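Local coordinates for histone-lysine N-methyltransferase SETMAR (Homo sapiens, PDB 3F2K), which acts in DNA double-strand break repair, restart of stalled replication forks and DNA integration, its DNA-binding mariner transposase region being the part described here, at residues E8-R13 against P155-D160; S19-R24 against S212-C217; T76-A81 against E99-E104; A82-Y87 against D201-G206. One frame throughout, in Å; residues are numbered along the deposited sequence. Where two conformers were deposited one is given.

Contact 1 of 4, residues E8-R13 against P155-D160; sequences ENQKNR and PPYSPD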
# COMPACT_ATOMS: atom_id res chain seq x y z
N GLU A 8 -4.46 25.01 -0.15
CA GLU A 8 -5.25 25.02 1.11
C GLU A 8 -6.31 23.92 1.14
O GLU A 8 -6.54 23.31 2.20
CB GLU A 8 -5.89 26.39 1.42
CG GLU A 8 -4.83 27.50 1.55
CD GLU A 8 -3.87 27.27 2.69
OE1 GLU A 8 -4.32 26.99 3.85
OE2 GLU A 8 -2.64 27.33 2.41
N ASN A 9 -6.95 23.65 0.00
CA ASN A 9 -7.97 22.60 0.01
C ASN A 9 -7.35 21.21 0.29
O ASN A 9 -7.93 20.41 1.03
CB ASN A 9 -8.81 22.58 -1.26
CG ASN A 9 -10.03 21.67 -1.13
OD1 ASN A 9 -10.14 20.66 -1.84
ND2 ASN A 9 -10.93 22.01 -0.23
N GLN A 10 -6.19 20.95 -0.30
CA GLN A 10 -5.46 19.70 -0.05
C GLN A 10 -5.02 19.51 1.41
O GLN A 10 -5.09 18.39 1.98
CB GLN A 10 -4.23 19.64 -0.98
CG GLN A 10 -4.62 19.34 -2.41
CD GLN A 10 -3.53 19.77 -3.43
OE1 GLN A 10 -2.44 20.20 -3.07
NE2 GLN A 10 -3.86 19.66 -4.70
N LYS A 11 -4.55 20.57 2.03
CA LYS A 11 -4.25 20.47 3.48
C LYS A 11 -5.49 20.23 4.30
O LYS A 11 -5.48 19.46 5.28
CB LYS A 11 -3.58 21.77 3.96
CG LYS A 11 -2.14 21.90 3.39
CD LYS A 11 -1.39 23.08 4.05
CE LYS A 11 -1.98 24.40 3.63
NZ LYS A 11 -1.05 25.51 4.10
N ASN A 12 -6.56 20.94 3.93
CA ASN A 12 -7.86 20.71 4.60
C ASN A 12 -8.33 19.26 4.51
O ASN A 12 -8.72 18.69 5.52
CB ASN A 12 -8.92 21.67 4.06
CG ASN A 12 -8.63 23.11 4.47
OD1 ASN A 12 -7.73 23.36 5.28
ND2 ASN A 12 -9.36 24.05 3.88
N ARG A 13 -8.30 18.68 3.31
CA ARG A 13 -8.64 17.27 3.15
C ARG A 13 -7.77 16.33 3.99
O ARG A 13 -8.27 15.38 4.60
CB ARG A 13 -8.49 16.88 1.68
CG ARG A 13 -9.00 15.47 1.39
CD ARG A 13 -10.53 15.36 1.57
NE ARG A 13 -10.96 14.00 1.20
CZ ARG A 13 -11.78 13.26 1.94
NH1 ARG A 13 -12.31 13.78 3.03
NH2 ARG A 13 -12.11 12.03 1.55
N PRO A 155 -6.55 10.98 1.60
CA PRO A 155 -6.47 12.28 0.92
C PRO A 155 -5.45 12.32 -0.20
O PRO A 155 -4.41 11.64 -0.12
CB PRO A 155 -6.03 13.25 2.06
CG PRO A 155 -5.24 12.38 3.06
CD PRO A 155 -5.89 10.96 2.92
N PRO A 156 -5.73 13.08 -1.27
CA PRO A 156 -4.80 13.16 -2.36
C PRO A 156 -3.44 13.70 -1.91
O PRO A 156 -3.34 14.33 -0.85
CB PRO A 156 -5.52 14.11 -3.35
CG PRO A 156 -7.01 13.83 -3.03
CD PRO A 156 -7.01 13.75 -1.56
N TYR A 157 -2.40 13.43 -2.71
CA TYR A 157 -1.06 13.91 -2.46
C TYR A 157 -0.51 13.58 -1.12
O TYR A 157 0.13 14.42 -0.50
CB TYR A 157 -1.00 15.43 -2.76
CG TYR A 157 -1.40 15.71 -4.17
CD1 TYR A 157 -0.55 15.41 -5.23
CD2 TYR A 157 -2.67 16.23 -4.47
CE1 TYR A 157 -0.93 15.66 -6.56
CE2 TYR A 157 -3.07 16.46 -5.78
CZ TYR A 157 -2.19 16.19 -6.81
OH TYR A 157 -2.58 16.44 -8.10
N SER A 158 -0.80 12.37 -0.63
CA SER A 158 -0.42 12.02 0.73
C SER A 158 0.29 10.61 0.78
O SER A 158 -0.20 9.70 1.45
CB SER A 158 -1.72 12.00 1.62
OG SER A 158 -2.41 13.23 1.52
N PRO A 159 1.48 10.45 0.12
CA PRO A 159 2.25 9.20 0.23
C PRO A 159 2.79 9.04 1.65
O PRO A 159 3.07 7.95 2.09
CB PRO A 159 3.40 9.41 -0.80
CG PRO A 159 3.60 10.94 -0.86
CD PRO A 159 2.15 11.45 -0.74
N ASP A 160 2.81 10.14 2.42
CA ASP A 160 3.29 10.08 3.81
C ASP A 160 2.23 9.45 4.73
O ASP A 160 2.46 9.30 5.97
CB ASP A 160 3.65 11.51 4.34
CG ASP A 160 2.53 12.53 4.15
OD1 ASP A 160 1.62 12.30 3.31
OD2 ASP A 160 2.56 13.61 4.85
O HOH W 1 -5.30 16.27 -0.08
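Arg13 and the buried Pro155 form the inner half of this contact, where the first turns of helix 8-27 lie against a proline-rich loop. CG of Arg13 stands anti to its own backbone N (chi1 -172°), which turns the start of the chain toward the loop, 3.8 Å from CB of Pro155. The CD atom of Pro156 lies 4.0 Å from the same Arg13 CG, and the arginine side chain crosses those of both prolines at about a right angle. Beyond CG the arginine bends, and its guanidinium group forms a salt bridge through NH1 with Glu16 of the same helix. Segment 155-160 lies between strand 150-151 and helix 163-176 of an RNase H-like DDE domain; its Tyr-Ser-Pro-Asp run belongs to the signature of mariner transposases, and Pro156 comes within about 8 Å of the magnesium ligand Asp130, side chain to side chain. The other half faces solvent. There the carboxamide of Gln10 reaches the exposed ring of Tyr157, NE2 approaching CE2 at 3.5 Å, with the amide and ring planes 43° apart. OE1 of Gln10 accepts hydrogen bonds from His4 NE2 and Thr7 N, while the His4 ring stacks on Tyr157. Cutting Gln10 back to an alanine is likely to leave those two donors without their shared acceptor and the Tyr157 ring without its amide neighbour. Between the two halves a water donates to Gln10 O at 3.0 Å and to Pro156 O at 2.9 Å, a bridge where the segments share no direct hydrogen bond.

Contact 2 of 4, residues S19-R24 against S212-C217; sequences SSLILR and SRWQKC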
# COMPACT_ATOMS: atom_id res chain seq x y z
N SER A 19 -7.81 13.59 11.15
CA SER A 19 -8.52 13.78 12.41
C SER A 19 -9.64 12.71 12.58
O SER A 19 -9.80 12.11 13.68
CB SER A 19 -9.09 15.24 12.47
OG SER A 19 -10.00 15.39 13.60
N SER A 20 -10.36 12.47 11.51
CA SER A 20 -11.51 11.53 11.50
C SER A 20 -11.05 10.11 11.73
O SER A 20 -11.69 9.39 12.53
CB SER A 20 -12.29 11.68 10.20
OG SER A 20 -13.01 12.89 10.24
N LEU A 21 -9.91 9.74 11.14
CA LEU A 21 -9.36 8.38 11.29
C LEU A 21 -8.78 8.12 12.66
O LEU A 21 -8.95 7.03 13.20
CB LEU A 21 -8.31 8.02 10.19
CG LEU A 21 -8.94 7.88 8.79
CD1 LEU A 21 -7.92 7.53 7.68
CD2 LEU A 21 -10.14 6.88 8.76
N ILE A 22 -8.13 9.12 13.23
CA ILE A 22 -7.68 8.96 14.60
C ILE A 22 -8.88 8.72 15.54
O ILE A 22 -8.80 7.81 16.34
CB ILE A 22 -6.90 10.18 15.16
CG1 ILE A 22 -5.69 10.46 14.32
CG2 ILE A 22 -6.41 9.91 16.60
CD1 ILE A 22 -5.03 11.93 14.66
N LEU A 23 -9.92 9.54 15.45
CA LEU A 23 -11.13 9.36 16.29
C LEU A 23 -11.84 8.04 16.01
O LEU A 23 -12.21 7.31 16.97
CB LEU A 23 -12.07 10.54 16.13
CG LEU A 23 -11.54 11.86 16.73
CD1 LEU A 23 -12.38 12.94 16.02
CD2 LEU A 23 -11.90 11.77 18.22
N ARG A 24 -11.96 7.67 14.72
CA ARG A 24 -12.52 6.36 14.39
C ARG A 24 -11.77 5.19 15.09
O ARG A 24 -12.38 4.30 15.71
CB ARG A 24 -12.56 6.12 12.86
CG ARG A 24 -13.19 4.74 12.54
CD ARG A 24 -13.35 4.56 11.01
NE ARG A 24 -13.74 3.18 10.68
CZ ARG A 24 -13.91 2.68 9.46
NH1 ARG A 24 -13.79 3.45 8.37
NH2 ARG A 24 -14.25 1.37 9.36
N SER A 212 0.27 7.71 14.72
CA SER A 212 1.22 8.82 14.94
C SER A 212 1.30 9.78 13.75
O SER A 212 1.38 11.02 13.94
CB SER A 212 2.61 8.30 15.39
OG SER A 212 3.24 7.54 14.39
N ARG A 213 1.21 9.25 12.53
CA ARG A 213 1.26 10.07 11.32
C ARG A 213 -0.03 10.88 11.12
O ARG A 213 0.04 12.08 10.72
CB ARG A 213 1.50 9.21 10.10
CG ARG A 213 2.96 8.71 10.08
CD ARG A 213 3.18 7.88 8.87
NE ARG A 213 4.60 7.53 8.80
CZ ARG A 213 5.49 8.10 8.00
NH1 ARG A 213 5.13 9.02 7.12
NH2 ARG A 213 6.79 7.71 8.08
N TRP A 214 -1.20 10.26 11.35
CA TRP A 214 -2.43 11.08 11.39
C TRP A 214 -2.32 12.26 12.35
O TRP A 214 -2.73 13.42 12.03
CB TRP A 214 -3.69 10.26 11.70
CG TRP A 214 -3.96 9.25 10.57
CD1 TRP A 214 -3.68 9.37 9.25
CD2 TRP A 214 -4.55 7.95 10.76
NE1 TRP A 214 -4.09 8.19 8.57
CE2 TRP A 214 -4.65 7.34 9.49
CE3 TRP A 214 -5.05 7.28 11.87
CZ2 TRP A 214 -5.18 6.03 9.33
CZ3 TRP A 214 -5.58 6.00 11.72
CH2 TRP A 214 -5.63 5.39 10.44
N GLN A 215 -1.78 11.99 13.53
CA GLN A 215 -1.69 13.04 14.55
C GLN A 215 -0.72 14.13 14.16
O GLN A 215 -0.96 15.32 14.41
CB GLN A 215 -1.32 12.48 15.94
CG GLN A 215 -1.45 13.55 17.09
CD GLN A 215 -2.85 14.11 17.18
OE1 GLN A 215 -3.81 13.37 17.35
NE2 GLN A 215 -2.97 15.45 17.07
N LYS A 216 0.37 13.74 13.53
CA LYS A 216 1.38 14.73 13.13
C LYS A 216 0.78 15.61 12.06
O LYS A 216 1.02 16.86 12.03
CB LYS A 216 2.62 14.04 12.59
CG LYS A 216 3.50 13.40 13.68
CD LYS A 216 4.73 12.89 12.99
CE LYS A 216 5.49 11.90 13.86
NZ LYS A 216 6.80 11.72 13.14
N CYS A 217 -0.06 14.99 11.21
CA CYS A 217 -0.75 15.71 10.15
C CYS A 217 -1.73 16.71 10.76
O CYS A 217 -1.69 17.91 10.41
CB CYS A 217 -1.46 14.75 9.18
SG CYS A 217 -2.39 15.66 7.87
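The indole of Trp214 lies with one face against Leu21, whose CB sits 3.5 Å from the centroid of the six-membered ring and just 2° off its normal. This is a CH-pi contact of nearly ideal direction, and it joins two helices of the RNase H-like transposase domain that stand far apart in sequence, 8-27 near the start of the chain and 202-219 near its end. The short helical segments pass 9.0 Å apart at their axes, with their N-to-C directions 138° apart, and the contact rests on a few large side chains. Leu21 covers the ring with more than its CB: CD1 reaches along the same indole to within 3.5 Å of CZ2. With CG of Trp214 anti to its carbonyl carbon (chi1 -64°), the ring is directed across the gap between the helices and beneath the leucine. Leu21 also touches Leu152, which extends the apolar patch toward the loop after strand 150-151, and Trp214 touches Ser18 one turn earlier on helix 8-27. The side chain of Ile22 bears mainly on the stem of the tryptophan. The two side chains slide past one another in opposite directions, and CG1 of Ile22 lies a close 3.3 Å from Trp214 CB. Farther along, the flat amide of Gln215 meets the end of the isoleucine. Its NE2 is engaged by OD1 of Asp219, while its OE1 comes 3.3 Å from the methyl carbon CD1 of Ile22.

Contact 3 of 4, residues T76-A81 against E99-E104; sequences TIWWSA and EKYAQE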
# COMPACT_ATOMS: atom_id res chain seq x y z
N THR A 76 3.45 -4.29 -7.47
CA THR A 76 2.34 -3.94 -6.61
C THR A 76 2.49 -4.95 -5.44
O THR A 76 2.73 -6.16 -5.64
CB THR A 76 0.98 -4.04 -7.33
OG1 THR A 76 1.02 -3.28 -8.56
CG2 THR A 76 -0.15 -3.51 -6.42
N ILE A 77 2.47 -4.41 -4.24
CA ILE A 77 2.53 -5.21 -3.02
C ILE A 77 1.30 -4.93 -2.16
O ILE A 77 0.87 -3.77 -1.97
CB ILE A 77 3.85 -4.98 -2.22
CG1 ILE A 77 3.93 -5.96 -1.02
CG2 ILE A 77 3.99 -3.54 -1.80
CD1 ILE A 77 5.23 -5.89 -0.20
N TRP A 78 0.75 -6.00 -1.61
CA TRP A 78 -0.39 -5.98 -0.78
C TRP A 78 -0.02 -6.63 0.55
O TRP A 78 0.49 -7.74 0.59
CB TRP A 78 -1.52 -6.85 -1.42
CG TRP A 78 -1.89 -6.48 -2.86
CD1 TRP A 78 -1.19 -6.78 -4.00
CD2 TRP A 78 -3.03 -5.79 -3.26
NE1 TRP A 78 -1.85 -6.34 -5.10
CE2 TRP A 78 -2.98 -5.69 -4.66
CE3 TRP A 78 -4.11 -5.21 -2.55
CZ2 TRP A 78 -3.95 -5.02 -5.39
CZ3 TRP A 78 -5.05 -4.55 -3.26
CH2 TRP A 78 -5.00 -4.49 -4.68
N TRP A 79 -0.45 -6.00 1.64
CA TRP A 79 -0.07 -6.49 2.98
C TRP A 79 -0.93 -5.92 4.11
O TRP A 79 -1.64 -4.91 3.96
CB TRP A 79 1.41 -6.16 3.23
CG TRP A 79 1.72 -4.72 3.07
CD1 TRP A 79 1.88 -4.01 1.91
CD2 TRP A 79 1.99 -3.81 4.15
NE1 TRP A 79 2.25 -2.71 2.20
CE2 TRP A 79 2.34 -2.56 3.57
CE3 TRP A 79 2.01 -3.96 5.54
CZ2 TRP A 79 2.64 -1.40 4.35
CZ3 TRP A 79 2.35 -2.83 6.36
CH2 TRP A 79 2.64 -1.54 5.73
N SER A 80 -0.87 -6.58 5.27
CA SER A 80 -1.51 -6.07 6.47
C SER A 80 -0.49 -6.12 7.65
O SER A 80 0.66 -6.60 7.50
CB SER A 80 -2.68 -6.96 6.79
OG SER A 80 -2.14 -8.24 7.09
N ALA A 81 -0.96 -5.72 8.83
CA ALA A 81 -0.11 -5.79 10.01
C ALA A 81 0.32 -7.23 10.28
O ALA A 81 1.37 -7.44 10.93
CB ALA A 81 -0.84 -5.23 11.26
N GLU A 99 -9.57 -2.98 -14.88
CA GLU A 99 -9.90 -4.38 -15.14
C GLU A 99 -8.81 -5.27 -14.54
O GLU A 99 -9.09 -6.26 -13.85
CB GLU A 99 -10.12 -4.68 -16.66
CG GLU A 99 -11.45 -4.10 -17.16
CD GLU A 99 -11.32 -2.64 -17.65
OE1 GLU A 99 -10.22 -2.01 -17.59
OE2 GLU A 99 -12.31 -2.12 -18.17
N LYS A 100 -7.57 -4.91 -14.79
CA LYS A 100 -6.42 -5.68 -14.30
C LYS A 100 -6.40 -5.58 -12.76
O LYS A 100 -6.09 -6.55 -12.09
CB LYS A 100 -5.13 -5.04 -14.88
CG LYS A 100 -3.81 -5.56 -14.30
CD LYS A 100 -3.90 -7.05 -14.28
CE LYS A 100 -2.62 -7.67 -14.75
NZ LYS A 100 -1.80 -8.01 -13.54
N TYR A 101 -6.58 -4.38 -12.24
CA TYR A 101 -6.51 -4.17 -10.76
C TYR A 101 -7.61 -4.96 -10.07
O TYR A 101 -7.34 -5.55 -8.99
CB TYR A 101 -6.60 -2.72 -10.43
CG TYR A 101 -6.27 -2.33 -9.04
CD1 TYR A 101 -4.94 -2.35 -8.58
CD2 TYR A 101 -7.28 -1.88 -8.18
CE1 TYR A 101 -4.61 -1.91 -7.33
CE2 TYR A 101 -6.96 -1.44 -6.85
CZ TYR A 101 -5.61 -1.46 -6.46
OH TYR A 101 -5.26 -1.03 -5.17
N ALA A 102 -8.81 -5.03 -10.68
CA ALA A 102 -9.89 -5.90 -10.14
C ALA A 102 -9.50 -7.40 -10.02
O ALA A 102 -9.78 -8.03 -8.98
CB ALA A 102 -11.25 -5.69 -10.91
N GLN A 103 -8.84 -7.93 -11.06
CA GLN A 103 -8.36 -9.31 -11.08
C GLN A 103 -7.28 -9.50 -10.02
O GLN A 103 -7.24 -10.52 -9.33
CB GLN A 103 -7.85 -9.69 -12.47
CG GLN A 103 -9.01 -9.80 -13.45
CD GLN A 103 -10.11 -10.77 -12.94
OE1 GLN A 103 -11.30 -10.41 -12.82
NE2 GLN A 103 -9.69 -11.99 -12.56
N GLU A 104 -6.45 -8.47 -9.82
CA GLU A 104 -5.42 -8.54 -8.79
C GLU A 104 -6.01 -8.58 -7.39
O GLU A 104 -5.51 -9.31 -6.51
CB GLU A 104 -4.49 -7.34 -8.95
CG GLU A 104 -3.49 -7.54 -10.16
CD GLU A 104 -2.55 -8.78 -10.05
OE1 GLU A 104 -2.02 -9.12 -8.97
OE2 GLU A 104 -2.29 -9.42 -11.11
O HOH W 2 -1.14 -6.94 -7.73
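Around Trp78 the chain has ordinary extended beta geometry, and this piece of strand 72-80 passes beneath helix 98-115 so that Trp78 meets Tyr101 and Glu104. The arrangement is the sheet-against-helix layering of an RNase H-like fold: Trp78 points to this helix, while its neighbours Ile77 and Trp79 pack on helix 163-176. The six-membered ring of Trp78 and the ring of Tyr101 meet obliquely, their planes 34° apart. CH2 of the Trp78 indole bears on the phenol end of Tyr101, 3.6 Å from CZ. Tyr101 gets there because its CG stands anti to the backbone N (chi1 -168°), which swings the ring off the helix toward the sheet. It also stacks with His135, and its side chain lies about 8 Å from the bound magnesium ion, which puts Tyr101, though not in contact with the ion, in the neighbourhood of the metal site. Polar links run beside the rings. A water in the indole plane accepts from Trp78 NE1 at 2.8 Å and donates to Glu104 OE1 at 2.7 Å. That carboxylate oxygen is also held by His86 NE2 and Ser88 OG of the adjoining strand, a network that would tend to fix the rotation of the group and probably to stabilise its negative charge. The second oxygen of Glu104, OE2, takes a salt bridge of 2.9 Å from Lys100 NZ, which comes in 36° out of the carboxylate plane.

Contact 4 of 4, residues A82-Y87 against D201-G206; sequences AGLIHY and DFYATG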
# COMPACT_ATOMS: atom_id res chain seq x y z
N ALA A 82 -0.45 -8.21 9.80
CA ALA A 82 -0.11 -9.59 10.06
C ALA A 82 1.01 -10.09 9.17
O ALA A 82 1.63 -11.12 9.50
CB ALA A 82 -1.36 -10.51 9.98
N GLY A 83 1.21 -9.40 8.01
CA GLY A 83 2.23 -9.76 7.06
C GLY A 83 1.94 -9.52 5.59
O GLY A 83 0.91 -8.87 5.23
N LEU A 84 2.88 -10.05 4.78
CA LEU A 84 2.80 -9.96 3.32
C LEU A 84 1.61 -10.84 2.86
O LEU A 84 1.49 -11.99 3.31
CB LEU A 84 4.09 -10.52 2.70
CG LEU A 84 4.11 -10.54 1.17
CD1 LEU A 84 3.93 -9.14 0.62
CD2 LEU A 84 5.46 -11.19 0.67
N ILE A 85 0.78 -10.28 1.97
CA ILE A 85 -0.39 -10.99 1.41
C ILE A 85 -0.08 -11.45 -0.04
O ILE A 85 -0.19 -12.67 -0.39
CB ILE A 85 -1.72 -10.19 1.51
CG1 ILE A 85 -2.14 -9.90 2.98
CG2 ILE A 85 -2.93 -11.03 0.85
CD1 ILE A 85 -3.22 -8.80 3.13
N HIS A 86 0.29 -10.50 -0.89
CA HIS A 86 0.36 -10.76 -2.35
C HIS A 86 1.28 -9.70 -2.95
O HIS A 86 1.26 -8.53 -2.52
CB HIS A 86 -1.07 -10.62 -3.02
CG HIS A 86 -1.04 -10.84 -4.54
ND1 HIS A 86 -0.50 -11.97 -5.12
CD2 HIS A 86 -1.50 -10.07 -5.56
CE1 HIS A 86 -0.63 -11.88 -6.44
NE2 HIS A 86 -1.26 -10.75 -6.72
N TYR A 87 2.06 -10.10 -3.94
CA TYR A 87 2.74 -9.07 -4.79
C TYR A 87 2.81 -9.57 -6.21
O TYR A 87 2.72 -10.78 -6.46
CB TYR A 87 4.14 -8.72 -4.26
CG TYR A 87 5.13 -9.87 -4.27
CD1 TYR A 87 5.94 -10.15 -5.38
CD2 TYR A 87 5.27 -10.66 -3.14
CE1 TYR A 87 6.87 -11.18 -5.34
CE2 TYR A 87 6.18 -11.72 -3.09
CZ TYR A 87 6.95 -11.98 -4.18
OH TYR A 87 7.85 -13.00 -4.07
N ASP A 201 7.47 -8.94 12.56
CA ASP A 201 6.87 -7.69 13.07
C ASP A 201 7.04 -6.48 12.12
O ASP A 201 6.57 -5.37 12.43
CB ASP A 201 7.56 -7.25 14.39
CG ASP A 201 9.06 -7.04 14.22
OD1 ASP A 201 9.75 -8.03 13.86
OD2 ASP A 201 9.56 -5.88 14.40
N PHE A 202 7.75 -6.69 11.00
CA PHE A 202 8.05 -5.61 10.10
C PHE A 202 6.80 -4.89 9.59
O PHE A 202 6.74 -3.62 9.52
CB PHE A 202 8.92 -6.11 8.96
CG PHE A 202 9.15 -5.09 7.86
CD1 PHE A 202 10.02 -4.05 8.07
CD2 PHE A 202 8.46 -5.18 6.64
CE1 PHE A 202 10.29 -3.08 7.02
CE2 PHE A 202 8.66 -4.23 5.57
CZ PHE A 202 9.56 -3.14 5.79
N TYR A 203 5.83 -5.70 9.17
CA TYR A 203 4.57 -5.13 8.63
C TYR A 203 3.79 -4.35 9.69
O TYR A 203 3.29 -3.26 9.42
CB TYR A 203 3.77 -6.23 7.89
CG TYR A 203 4.61 -6.81 6.77
CD1 TYR A 203 4.74 -6.13 5.53
CD2 TYR A 203 5.33 -8.00 6.95
CE1 TYR A 203 5.55 -6.59 4.52
CE2 TYR A 203 6.14 -8.51 5.92
CZ TYR A 203 6.22 -7.80 4.70
OH TYR A 203 6.96 -8.25 3.68
N ALA A 204 3.74 -4.89 10.90
CA ALA A 204 2.95 -4.30 11.97
C ALA A 204 3.42 -2.88 12.23
O ALA A 204 2.59 -2.00 12.51
CB ALA A 204 3.05 -5.14 13.22
N THR A 205 4.75 -2.71 12.13
CA THR A 205 5.41 -1.38 12.28
C THR A 205 4.77 -0.36 11.35
O THR A 205 4.40 0.73 11.79
CB THR A 205 6.91 -1.43 12.02
OG1 THR A 205 7.56 -2.38 12.89
CG2 THR A 205 7.58 -0.05 12.27
N GLY A 206 4.72 -0.67 10.05
CA GLY A 206 4.17 0.26 9.09
C GLY A 206 2.72 0.65 9.37
O GLY A 206 2.38 1.83 9.29
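Tyr203 lays one face of its ring over the backbone that joins Gly83 to Leu84. With CG opposite the carbonyl carbon (chi1 -59°), the ring leaves the helix toward the start of the strand. The carbonyl carbon of Gly83 lies 3.9 Å above the Tyr203 ring plane and the amide N of Leu84 3.7 Å above it, both displaced toward the rim, so the face of the phenol lies mainly over a peptide group. The nearest atom pair is Gly83 CA with Tyr203 CD2, at 3.6 Å. Glycine suits this place for a local reason: with phi at 147° and psi at -172°, a side-chain carbon would collide with the carbonyl oxygen of Ala82. Past the glycine, CB of Leu84 stands 3.8 Å from the phenolic OH of Tyr203, and Val195 of helix 184-196 touches both side chains. The contact sits where strand 83-89 begins, just after the tight turn of a beta hairpin with strand 72-80; this is the outermost strand of the sheet at that side of the RNase H-like domain, and helix 202-219 closes against its start. A little farther along, Ile85 and His86 both face Trp78, a classic beta bulge. The other face of the tyrosine ring is taken by its sequence neighbour, with Phe202 CD2 3.8 Å above the plane of Tyr203 and over its centre. A serine in place of Tyr203 would probably open a gap over the Gly83-Leu84 peptide and leave Phe202 without the ring it rests on.

In the fold
From the N terminus, helix 8-27 supplies the first halves of two contacts: contact 1 closes a long loop back from 155-160, and contact 2 a still longer one back from 212-217. These two cross, and they touch where Arg213 NH1 meets Asp160 O. Contact 3 closes a short loop between strand 72-80 and helix 98-115, lying wholly within the spans of contacts 1 and 2. Contact 4 starts on the next strand, 83-89, and ends on helix 202-219; it crosses contacts 1 and 3 yet stays within contact 2. Contacts 3 and 4 share the sheet, and contacts 2 and 4 share helix 202-219, which thus ties the sheet edge to the N-terminal helix.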